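Local coordinates for protein BexL (Amycolatopsis orientalis, PDB 4XRW) that probably cyclises, dehydrates and aromatises a nascent polyketide chain, as a di-domain aromatase/cyclase of the type II polyketide synthase pathway to BE-7585A, at residues H161-E164 / L165-P169; V239-P242 / H243-V247; F97-E100 / V101-P104. One frame throughout, in Å; residues are numbered along the deposited sequence.

Interaction 1 of 3, residues H161-E164 / L165-P169; sequences HNVE and LVTNP
Thr167, just past the end of helix 138-166, folds back on its last turn and gives the carbonyl of Val163 two donors at once: the hydroxyl OG1 lies 2.9 Å from Val163 O and the backbone N of Thr167 3.2 Å from the same Val163 O. The first torsion (chi1 56°) sets OG1 between the backbone N and the carbonyl carbon, turned back down the helix, while CG2 reaches the methyl CG1 of Val163 at 4.2 Å. One residue earlier, Asn162 O is likewise shared, by Val166 N at 2.8 Å, in a nearly straight bond, and by Leu165 N, which sits above the carbonyl plane. Leu165 runs back along the helix, its CD1 meeting NE2 of the His161 ring obliquely at 3.7 Å. Past the helix the chain turns, with Asn168 N bonded to Leu165 O at 3.0 Å, and a water joins Glu164 O to ND2 of Asn168. Outward, OD1 of Asn168 takes the backbone N of Glu170, and the Glu164 carboxylate pairs with Lys160 and accepts from Asp31 N. Val163 packs on Leu40 and Ile50 of the first domain, whereas Leu165 and Val166 touch Val283 in the sheet of the second. This is the C-terminal end of the long helix of the first helix-grip unit, where the i to i+4 pattern finishes with Thr167 N on Val163 O before strand 172-181.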
ATOM      1  N   HIS A 161       4.148   3.438 -14.652  1.00 27.20           N
ATOM      2  CA  HIS A 161       2.704   3.644 -14.716  1.00 28.53           C
ATOM      3  C   HIS A 161       2.196   4.466 -13.531  1.00 34.39           C
ATOM      4  O   HIS A 161       1.471   5.456 -13.694  1.00 30.54           O
ATOM      5  CB  HIS A 161       2.004   2.296 -14.761  1.00 28.59           C
ATOM      6  CG  HIS A 161       0.518   2.387 -14.859  1.00 38.64           C
ATOM      7  ND1 HIS A 161      -0.137   2.507 -16.066  1.00 42.19           N
ATOM      8  CD2 HIS A 161      -0.445   2.361 -13.904  1.00 39.08           C
ATOM      9  CE1 HIS A 161      -1.441   2.561 -15.849  1.00 47.02           C
ATOM     10  NE2 HIS A 161      -1.655   2.473 -14.547  1.00 42.02           N
ATOM     11  N   ASN A 162       2.600   4.069 -12.331  1.00 32.73           N
ATOM     12  CA  ASN A 162       2.103   4.720 -11.128  1.00 33.77           C
ATOM     13  C   ASN A 162       2.731   6.068 -10.837  1.00 36.85           C
ATOM     14  O   ASN A 162       2.029   6.981 -10.385  1.00 33.48           O
ATOM     15  CB  ASN A 162       2.291   3.792  -9.939  1.00 32.52           C
ATOM     16  CG  ASN A 162       1.477   2.555 -10.082  1.00 36.88           C
ATOM     17  OD1 ASN A 162       0.312   2.615 -10.444  1.00 43.71           O
ATOM     18  ND2 ASN A 162       2.092   1.413  -9.850  1.00 41.38           N
ATOM     19  N   VAL A 163       4.025   6.223 -11.097  1.00 32.01           N
ATOM     20  CA  VAL A 163       4.665   7.507 -10.818  1.00 34.26           C
ATOM     21  C   VAL A 163       3.998   8.555 -11.683  1.00 36.61           C
ATOM     22  O   VAL A 163       3.736   9.667 -11.236  1.00 33.09           O
ATOM     23  CB  VAL A 163       6.196   7.499 -11.091  1.00 31.67           C
ATOM     24  CG1 VAL A 163       6.763   8.918 -11.120  1.00 37.19           C
ATOM     25  CG2 VAL A 163       6.923   6.699 -10.017  1.00 32.83           C
ATOM     26  N   GLU A 164       3.704   8.198 -12.923  1.00 31.04           N
ATOM     27  CA  GLU A 164       3.094   9.170 -13.840  1.00 32.45           C
ATOM     28  C   GLU A 164       1.660   9.545 -13.411  1.00 43.77           C
ATOM     29  O   GLU A 164       1.164  10.624 -13.749  1.00 38.83           O
ATOM     30  CB  GLU A 164       3.165   8.629 -15.276  1.00 39.25           C
ATOM     31  CG  GLU A 164       4.597   8.744 -15.829  1.00 35.13           C
ATOM     32  CD  GLU A 164       4.868   7.977 -17.141  1.00 43.30           C
ATOM     33  OE1 GLU A 164       3.922   7.483 -17.806  1.00 39.54           O
ATOM     34  OE2 GLU A 164       6.064   7.873 -17.506  1.00 34.14           O
ATOM     35  N   LEU A 165       1.014   8.695 -12.614  1.00 38.07           N
ATOM     36  CA  LEU A 165      -0.312   9.019 -12.088  1.00 38.04           C
ATOM     37  C   LEU A 165      -0.265   9.716 -10.727  1.00 43.57           C
ATOM     38  O   LEU A 165      -1.031  10.651 -10.499  1.00 37.35           O
ATOM     39  CB  LEU A 165      -1.168   7.757 -11.966  1.00 36.53           C
ATOM     40  CG  LEU A 165      -1.430   6.959 -13.241  1.00 34.88           C
ATOM     41  CD1 LEU A 165      -2.259   5.738 -12.901  1.00 36.50           C
ATOM     42  CD2 LEU A 165      -2.135   7.790 -14.279  1.00 41.01           C
ATOM     43  N   VAL A 166       0.603   9.270  -9.815  1.00 37.06           N
ATOM     44  CA  VAL A 166       0.569   9.831  -8.457  1.00 44.76           C
ATOM     45  C   VAL A 166       1.174  11.237  -8.425  1.00 45.35           C
ATOM     46  O   VAL A 166       0.897  11.993  -7.500  1.00 41.62           O
ATOM     47  CB  VAL A 166       1.277   8.915  -7.403  1.00 45.36           C
ATOM     48  CG1 VAL A 166       0.721   7.490  -7.498  1.00 44.18           C
ATOM     49  CG2 VAL A 166       2.784   8.915  -7.544  1.00 40.23           C
ATOM     50  N   THR A 167       1.964  11.602  -9.437  1.00 39.37           N
ATOM     51  CA  THR A 167       2.448  12.983  -9.521  1.00 46.20           C
ATOM     52  C   THR A 167       1.394  13.908 -10.156  1.00 47.53           C
ATOM     53  O   THR A 167       1.600  15.123 -10.239  1.00 49.75           O
ATOM     54  CB  THR A 167       3.772  13.084 -10.309  1.00 41.57           C
ATOM     55  OG1 THR A 167       3.621  12.506 -11.613  1.00 36.11           O
ATOM     56  CG2 THR A 167       4.888  12.363  -9.558  1.00 42.76           C
ATOM     57  N   ASN A 168       0.261  13.345 -10.575  1.00 42.07           N
ATOM     58  CA  ASN A 168      -0.815  14.145 -11.171  1.00 45.99           C
ATOM     59  C   ASN A 168      -1.900  14.420 -10.124  1.00 50.63           C
ATOM     60  O   ASN A 168      -2.662  13.510  -9.773  1.00 43.73           O
ATOM     61  CB  ASN A 168      -1.410  13.438 -12.388  1.00 45.05           C
ATOM     62  CG  ASN A 168      -2.480  14.269 -13.088  1.00 45.98           C
ATOM     63  OD1 ASN A 168      -2.965  15.259 -12.542  1.00 39.16           O
ATOM     64  ND2 ASN A 168      -2.855  13.857 -14.300  1.00 41.83           N
ATOM     65  N   PRO A 169      -1.980  15.671  -9.621  1.00 47.66           N
ATOM     66  CA  PRO A 169      -2.869  15.888  -8.478  1.00 42.57           C
ATOM     67  C   PRO A 169      -4.344  15.807  -8.830  1.00 36.32           C
ATOM     68  O   PRO A 169      -5.146  15.774  -7.902  1.00 40.34           O
ATOM     69  CB  PRO A 169      -2.509  17.310  -8.006  1.00 44.84           C
ATOM     70  CG  PRO A 169      -1.303  17.689  -8.733  1.00 44.29           C
ATOM     71  CD  PRO A 169      -1.300  16.917 -10.002  1.00 46.94           C
TER
HETATM   72  O   HOH W   1      -0.951  11.688 -15.190  1.00 40.16           O

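Interaction 2 of 3, residues V239-P242 / H243-V247; sequences VCFP and HHRIV
This is a beta-hairpin contact: strands 231-241 and 245-250 are neighbours in the antiparallel sheet of the second helix-grip domain, and residues 242-244 turn the chain between them. Val239 with Val247 is a hydrogen-bonded pair, joined from Val239 N to Val247 O at 2.7 Å and by the return bond from Val247 N. Cys240 and Ile246 follow as a non-hydrogen-bonded pair. At the end of the strands lies a classic beta bulge, with His244 and Arg245 both facing Phe241. Phe241 O accepts from His244 N at 2.9 Å and from Arg245 N at 3.2 Å, both donors in the carbonyl plane, and Phe241 N closes the pair on Arg245 O.

SG of Cys240 meets CG2 of Ile246 at 4.0 Å, on the side where helix 185-193 covers Cys240 through Tyr189 and Asp193. The other face carries Val239, Phe241, Arg245 and Val247 toward the first domain, where Val55 and Phe56 of strand 54-59 touch it and Trp72 meets the Phe241 ring edge-to-face. In the turn the peptide bond between Pro242 and His243 is cis, and CB of Pro242 lies over the imidazole face of His243 in a CH-pi contact, 3.9 Å from the ring centroid.

Phe241 and Arg245 point the same way, side by side, in a cation-pi pair. Arg245 leaves the backbone extended and bends at chi3 (59°), which swings its guanidinium across the phenyl ring with the two planes 87° apart. The guanidinium therefore presents an edge, not a face: NH2 stands over the middle of the ring, 3.8 Å from CG of Phe241, while NE lies 3.6 Å from CD2 of Phe241.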
ATOM      1  N   VAL A 239      -2.359  -4.262   7.883  1.00 16.17           N
ATOM      2  CA  VAL A 239      -1.310  -4.397   8.847  1.00 18.05           C
ATOM      3  C   VAL A 239      -1.718  -3.654  10.137  1.00 17.29           C
ATOM      4  O   VAL A 239      -1.941  -2.430  10.128  1.00 19.51           O
ATOM      5  CB  VAL A 239       0.012  -3.821   8.318  1.00 18.16           C
ATOM      6  CG1 VAL A 239       1.105  -4.157   9.269  1.00 20.52           C
ATOM      7  CG2 VAL A 239       0.346  -4.366   6.892  1.00 21.69           C
ATOM      8  N   CYS A 240      -1.752  -4.402  11.230  1.00 18.80           N
ATOM      9  CA  CYS A 240      -2.314  -3.938  12.501  1.00 18.48           C
ATOM     10  C   CYS A 240      -1.220  -3.752  13.575  1.00 25.39           C
ATOM     11  O   CYS A 240      -0.416  -4.648  13.833  1.00 28.31           O
ATOM     12  CB  CYS A 240      -3.371  -4.952  12.950  1.00 20.71           C
ATOM     13  SG  CYS A 240      -4.580  -5.292  11.636  1.00 24.18           S
ATOM     14  N   PHE A 241      -1.231  -2.591  14.204  1.00 21.68           N
ATOM     15  CA  PHE A 241      -0.260  -2.192  15.231  1.00 22.51           C
ATOM     16  C   PHE A 241      -1.052  -1.819  16.508  1.00 20.39           C
ATOM     17  O   PHE A 241      -1.576  -0.726  16.591  1.00 24.41           O
ATOM     18  CB  PHE A 241       0.548  -1.007  14.761  1.00 24.09           C
ATOM     19  CG  PHE A 241       1.364  -1.272  13.508  1.00 26.17           C
ATOM     20  CD1 PHE A 241       2.645  -1.792  13.600  1.00 29.76           C
ATOM     21  CD2 PHE A 241       0.845  -1.015  12.265  1.00 23.33           C
ATOM     22  CE1 PHE A 241       3.409  -2.045  12.459  1.00 31.98           C
ATOM     23  CE2 PHE A 241       1.610  -1.269  11.102  1.00 29.76           C
ATOM     24  CZ  PHE A 241       2.884  -1.786  11.215  1.00 28.40           C
ATOM     25  N   PRO A 242      -1.166  -2.754  17.457  1.00 23.08           N
ATOM     26  CA  PRO A 242      -1.923  -2.535  18.697  1.00 25.69           C
ATOM     27  C   PRO A 242      -1.342  -1.381  19.484  1.00 29.73           C
ATOM     28  O   PRO A 242      -0.127  -1.407  19.622  1.00 28.57           O
ATOM     29  CB  PRO A 242      -1.730  -3.824  19.470  1.00 30.06           C
ATOM     30  CG  PRO A 242      -1.354  -4.832  18.479  1.00 33.20           C
ATOM     31  CD  PRO A 242      -0.675  -4.133  17.353  1.00 23.14           C
ATOM     32  N   HIS A 243      -2.099  -0.376  19.935  1.00 26.47           N
ATOM     33  CA  HIS A 243      -3.509  -0.179  19.666  1.00 25.10           C
ATOM     34  C   HIS A 243      -3.690   1.156  19.002  1.00 31.02           C
ATOM     35  O   HIS A 243      -4.630   1.877  19.317  1.00 30.13           O
ATOM     36  CB  HIS A 243      -4.321  -0.231  20.969  1.00 27.40           C
ATOM     37  CG  HIS A 243      -4.254  -1.555  21.647  1.00 30.44           C
ATOM     38  ND1 HIS A 243      -3.443  -1.795  22.734  1.00 35.13           N
ATOM     39  CD2 HIS A 243      -4.858  -2.733  21.361  1.00 34.15           C
ATOM     40  CE1 HIS A 243      -3.564  -3.060  23.101  1.00 33.99           C
ATOM     41  NE2 HIS A 243      -4.419  -3.651  22.287  1.00 34.36           N
ATOM     42  N   HIS A 244      -2.827   1.475  18.046  1.00 22.99           N
ATOM     43  CA  HIS A 244      -2.798   2.818  17.514  1.00 24.91           C
ATOM     44  C   HIS A 244      -2.933   2.993  15.993  1.00 25.48           C
ATOM     45  O   HIS A 244      -3.186   4.112  15.505  1.00 24.10           O
ATOM     46  CB  HIS A 244      -1.511   3.484  18.016  1.00 31.66           C
ATOM     47  CG  HIS A 244      -0.254   2.922  17.420  1.00 29.01           C
ATOM     48  ND1 HIS A 244       0.337   3.466  16.300  1.00 32.81           N
ATOM     49  CD2 HIS A 244       0.530   1.882  17.794  1.00 34.46           C
ATOM     50  CE1 HIS A 244       1.429   2.784  16.004  1.00 34.66           C
ATOM     51  NE2 HIS A 244       1.570   1.817  16.895  1.00 36.51           N
ATOM     52  N   ARG A 245      -2.790   1.922  15.220  1.00 21.73           N
ATOM     53  CA  ARG A 245      -2.791   2.084  13.793  1.00 19.71           C
ATOM     54  C   ARG A 245      -3.137   0.810  13.070  1.00 17.61           C
ATOM     55  O   ARG A 245      -2.708  -0.255  13.451  1.00 19.55           O
ATOM     56  CB  ARG A 245      -1.418   2.571  13.331  1.00 24.42           C
ATOM     57  CG  ARG A 245      -1.324   2.914  11.871  1.00 31.56           C
ATOM     58  CD  ARG A 245       0.080   3.495  11.573  1.00 39.84           C
ATOM     59  NE  ARG A 245       1.147   2.555  11.914  1.00 44.43           N
ATOM     60  CZ  ARG A 245       2.388   2.886  12.281  1.00 49.50           C
ATOM     61  NH1 ARG A 245       2.764   4.160  12.366  1.00 51.37           N
ATOM     62  NH2 ARG A 245       3.263   1.924  12.569  1.00 45.73           N
ATOM     63  N   ILE A 246      -3.915   0.967  12.012  1.00 18.48           N
ATOM     64  CA  ILE A 246      -4.191  -0.120  11.073  1.00 18.89           C
ATOM     65  C   ILE A 246      -4.042   0.463   9.678  1.00 18.23           C
ATOM     66  O   ILE A 246      -4.735   1.422   9.301  1.00 21.17           O
ATOM     67  CB  ILE A 246      -5.600  -0.723  11.242  1.00 16.99           C
ATOM     68  CG1 ILE A 246      -5.768  -1.323  12.619  1.00 16.90           C
ATOM     69  CG2 ILE A 246      -5.865  -1.777  10.156  1.00 18.87           C
ATOM     70  CD1 ILE A 246      -7.155  -1.673  12.935  1.00 20.44           C
ATOM     71  N   VAL A 247      -3.095  -0.085   8.914  1.00 15.84           N
ATOM     72  CA  VAL A 247      -2.811   0.375   7.569  1.00 15.49           C
ATOM     73  C   VAL A 247      -3.276  -0.672   6.562  1.00 16.49           C
ATOM     74  O   VAL A 247      -3.126  -1.873   6.831  1.00 18.97           O
ATOM     75  CB  VAL A 247      -1.283   0.614   7.348  1.00 19.78           C
ATOM     76  CG1 VAL A 247      -1.047   1.118   5.917  1.00 23.22           C
ATOM     77  CG2 VAL A 247      -0.723   1.602   8.367  1.00 25.26           C
TER

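Interaction 3 of 3, residues F97-E100 / V101-P104; sequences FHQE and VSTP
Gln99 and Ser102 meet through their polar ends where strand 94-99 gives way to the loop leading to strand 106-117. The direct polar contact runs between OE1 of Gln99 and OG of Ser102, 3.0 Å apart. The Gln99 chain is extended through CG (chi1 -170°, chi2 176°), which carries its amide alongside the departing loop until the oxygen reaches the serine. OG of Ser102 stands beside its own backbone N, with chi1 at -83°, on the side toward Gln99.

Two waters add indirect links. One donates to OE1 of Gln99 at 3.1 Å and accepts from the backbone N of Thr103 at 3.2 Å, so the amide oxygen is also linked to the loop one residue beyond the serine. The other donates to Gln99 O at 2.6 Å and lies 3.0 Å from OG of Ser102. The serine hydroxyl thus stands between the side-chain oxygen of Gln99 and the water bound at the same residue's carbonyl.

Van der Waals contact is slight: CG of Gln99 lies 3.7 Å from Val101 O, and CG2 of Val101 rests against the Glu100 carbonyl although its CB points away. The extended Glu100 chain runs to the neighbouring strands, where Thr83 and Arg68 hold its carboxylate by a hydrogen bond and a salt bridge. Backbone bonds tie Gln99 to Met109 and Glu100 to Thr83, fixing the strand end between its two sheet neighbours in the first helix-grip domain.

The link at the surface is therefore polar and partly carried by solvent: one amide oxygen, one hydroxyl, one backbone carbonyl and two waters join strand end to loop. Because the serine proton has more than one acceptor within reach, its direction stays open.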
ATOM      1  N   PHE A  97      20.271  -1.329  -1.549  1.00 22.68           N
ATOM      2  CA  PHE A  97      19.457  -2.082  -0.599  1.00 20.96           C
ATOM      3  C   PHE A  97      19.954  -3.507  -0.522  1.00 22.89           C
ATOM      4  O   PHE A  97      20.586  -4.001  -1.456  1.00 25.86           O
ATOM      5  CB  PHE A  97      17.969  -2.033  -0.976  1.00 23.45           C
ATOM      6  CG  PHE A  97      17.669  -2.489  -2.385  1.00 23.71           C
ATOM      7  CD1 PHE A  97      17.315  -3.807  -2.635  1.00 25.56           C
ATOM      8  CD2 PHE A  97      17.707  -1.594  -3.449  1.00 21.48           C
ATOM      9  CE1 PHE A  97      17.016  -4.238  -3.923  1.00 30.01           C
ATOM     10  CE2 PHE A  97      17.397  -2.011  -4.719  1.00 24.84           C
ATOM     11  CZ  PHE A  97      17.054  -3.314  -4.969  1.00 26.71           C
ATOM     12  N   HIS A  98      19.695  -4.152   0.609  1.00 22.24           N
ATOM     13  CA  HIS A  98      20.155  -5.501   0.868  1.00 21.94           C
ATOM     14  C   HIS A  98      19.074  -6.230   1.665  1.00 21.34           C
ATOM     15  O   HIS A  98      18.715  -5.805   2.753  1.00 22.84           O
ATOM     16  CB  HIS A  98      21.480  -5.488   1.632  1.00 28.36           C
ATOM     17  CG  HIS A  98      22.426  -4.423   1.164  1.00 41.59           C
ATOM     18  ND1 HIS A  98      23.296  -4.612   0.109  1.00 44.76           N
ATOM     19  CD2 HIS A  98      22.612  -3.146   1.580  1.00 39.59           C
ATOM     20  CE1 HIS A  98      23.992  -3.506  -0.092  1.00 40.73           C
ATOM     21  NE2 HIS A  98      23.602  -2.603   0.791  1.00 43.35           N
ATOM     22  N   GLN A  99      18.550  -7.306   1.089  1.00 22.51           N
ATOM     23  CA  GLN A  99      17.543  -8.145   1.727  1.00 23.68           C
ATOM     24  C   GLN A  99      18.173  -8.884   2.907  1.00 23.18           C
ATOM     25  O   GLN A  99      19.220  -9.511   2.736  1.00 24.35           O
ATOM     26  CB  GLN A  99      16.995  -9.113   0.675  1.00 27.45           C
ATOM     27  CG  GLN A  99      15.775  -9.927   1.036  1.00 46.96           C
ATOM     28  CD  GLN A  99      15.313 -10.748  -0.165  1.00 53.37           C
ATOM     29  OE1 GLN A  99      15.552 -11.960  -0.240  1.00 52.17           O
ATOM     30  NE2 GLN A  99      14.687 -10.074  -1.136  1.00 49.21           N
ATOM     31  N   GLU A 100      17.587  -8.796   4.099  1.00 24.00           N
ATOM     32  CA  GLU A 100      18.278  -9.313   5.300  1.00 23.00           C
ATOM     33  C   GLU A 100      18.127 -10.784   5.563  1.00 31.67           C
ATOM     34  O   GLU A 100      19.035 -11.385   6.148  1.00 37.60           O
ATOM     35  CB  GLU A 100      17.841  -8.570   6.567  1.00 26.05           C
ATOM     36  CG  GLU A 100      18.182  -7.085   6.570  1.00 26.88           C
ATOM     37  CD  GLU A 100      18.088  -6.443   7.940  1.00 27.76           C
ATOM     38  OE1 GLU A 100      17.212  -6.833   8.738  1.00 30.15           O
ATOM     39  OE2 GLU A 100      18.918  -5.532   8.223  1.00 31.35           O
ATOM     40  N   VAL A 101      17.010 -11.365   5.149  1.00 24.76           N
ATOM     41  CA  VAL A 101      16.774 -12.785   5.294  1.00 25.96           C
ATOM     42  C   VAL A 101      16.393 -13.265   3.904  1.00 34.44           C
ATOM     43  O   VAL A 101      15.443 -12.776   3.305  1.00 41.94           O
ATOM     44  CB  VAL A 101      15.649 -13.114   6.318  1.00 32.74           C
ATOM     45  CG1 VAL A 101      15.512 -14.621   6.528  1.00 37.72           C
ATOM     46  CG2 VAL A 101      15.940 -12.454   7.648  1.00 34.72           C
ATOM     47  N   SER A 102      17.175 -14.175   3.374  1.00 30.86           N
ATOM     48  CA  SER A 102      16.862 -14.744   2.079  1.00 38.04           C
ATOM     49  C   SER A 102      16.381 -16.173   2.225  1.00 34.37           C
ATOM     50  O   SER A 102      16.663 -16.825   3.227  1.00 37.24           O
ATOM     51  CB  SER A 102      18.075 -14.644   1.184  1.00 36.38           C
ATOM     52  OG  SER A 102      18.081 -13.336   0.611  1.00 44.83           O
ATOM     53  N   THR A 103      15.609 -16.621   1.239  1.00 37.95           N
ATOM     54  CA  THR A 103      15.038 -17.962   1.227  1.00 39.13           C
ATOM     55  C   THR A 103      15.824 -18.800   0.235  1.00 28.78           C
ATOM     56  O   THR A 103      16.060 -18.331  -0.873  1.00 28.65           O
ATOM     57  CB  THR A 103      13.556 -17.948   0.795  1.00 38.46           C
ATOM     58  OG1 THR A 103      12.807 -17.076   1.643  1.00 49.17           O
ATOM     59  CG2 THR A 103      12.953 -19.344   0.827  1.00 41.26           C
ATOM     60  N   PRO A 104      16.203 -20.033   0.612  1.00 27.80           N
ATOM     61  CA  PRO A 104      16.913 -20.840  -0.375  1.00 30.00           C
ATOM     62  C   PRO A 104      16.074 -20.943  -1.653  1.00 27.76           C
ATOM     63  O   PRO A 104      14.841 -20.980  -1.576  1.00 27.02           O
ATOM     64  CB  PRO A 104      17.082 -22.210   0.305  1.00 30.76           C
ATOM     65  CG  PRO A 104      16.192 -22.170   1.524  1.00 33.70           C
ATOM     66  CD  PRO A 104      16.033 -20.737   1.895  1.00 31.04           C
TER
HETATM   67  O   HOH W   2      14.616 -14.775  -1.127  1.00 35.44           O
HETATM   68  O   HOH W   3      20.230 -11.314   1.178  1.00 39.25           O

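How the interactions relate
Along the chain the order is interaction 3, interaction 1, interaction 2. Interaction 3 ends strand 94-99 in the sheet of the first helix-grip domain; interaction 1 closes helix 138-166 of that domain and starts the passage to strand 172-181; interaction 2 is a hairpin end in the corresponding seven-stranded sheet of the second. Their centres stand 26 to 30 Å apart, the nearest atoms of each pair being about 15 Å apart, and none touches another. Interactions 1 and 2 lie on opposite sides of the chain's centre, yet both meet residues of the other half: Leu165 and Val166 touch strand 274-284, while Val239, Arg245 and Val247 touch strand 54-59. The two domains are thus joined by more than the linker.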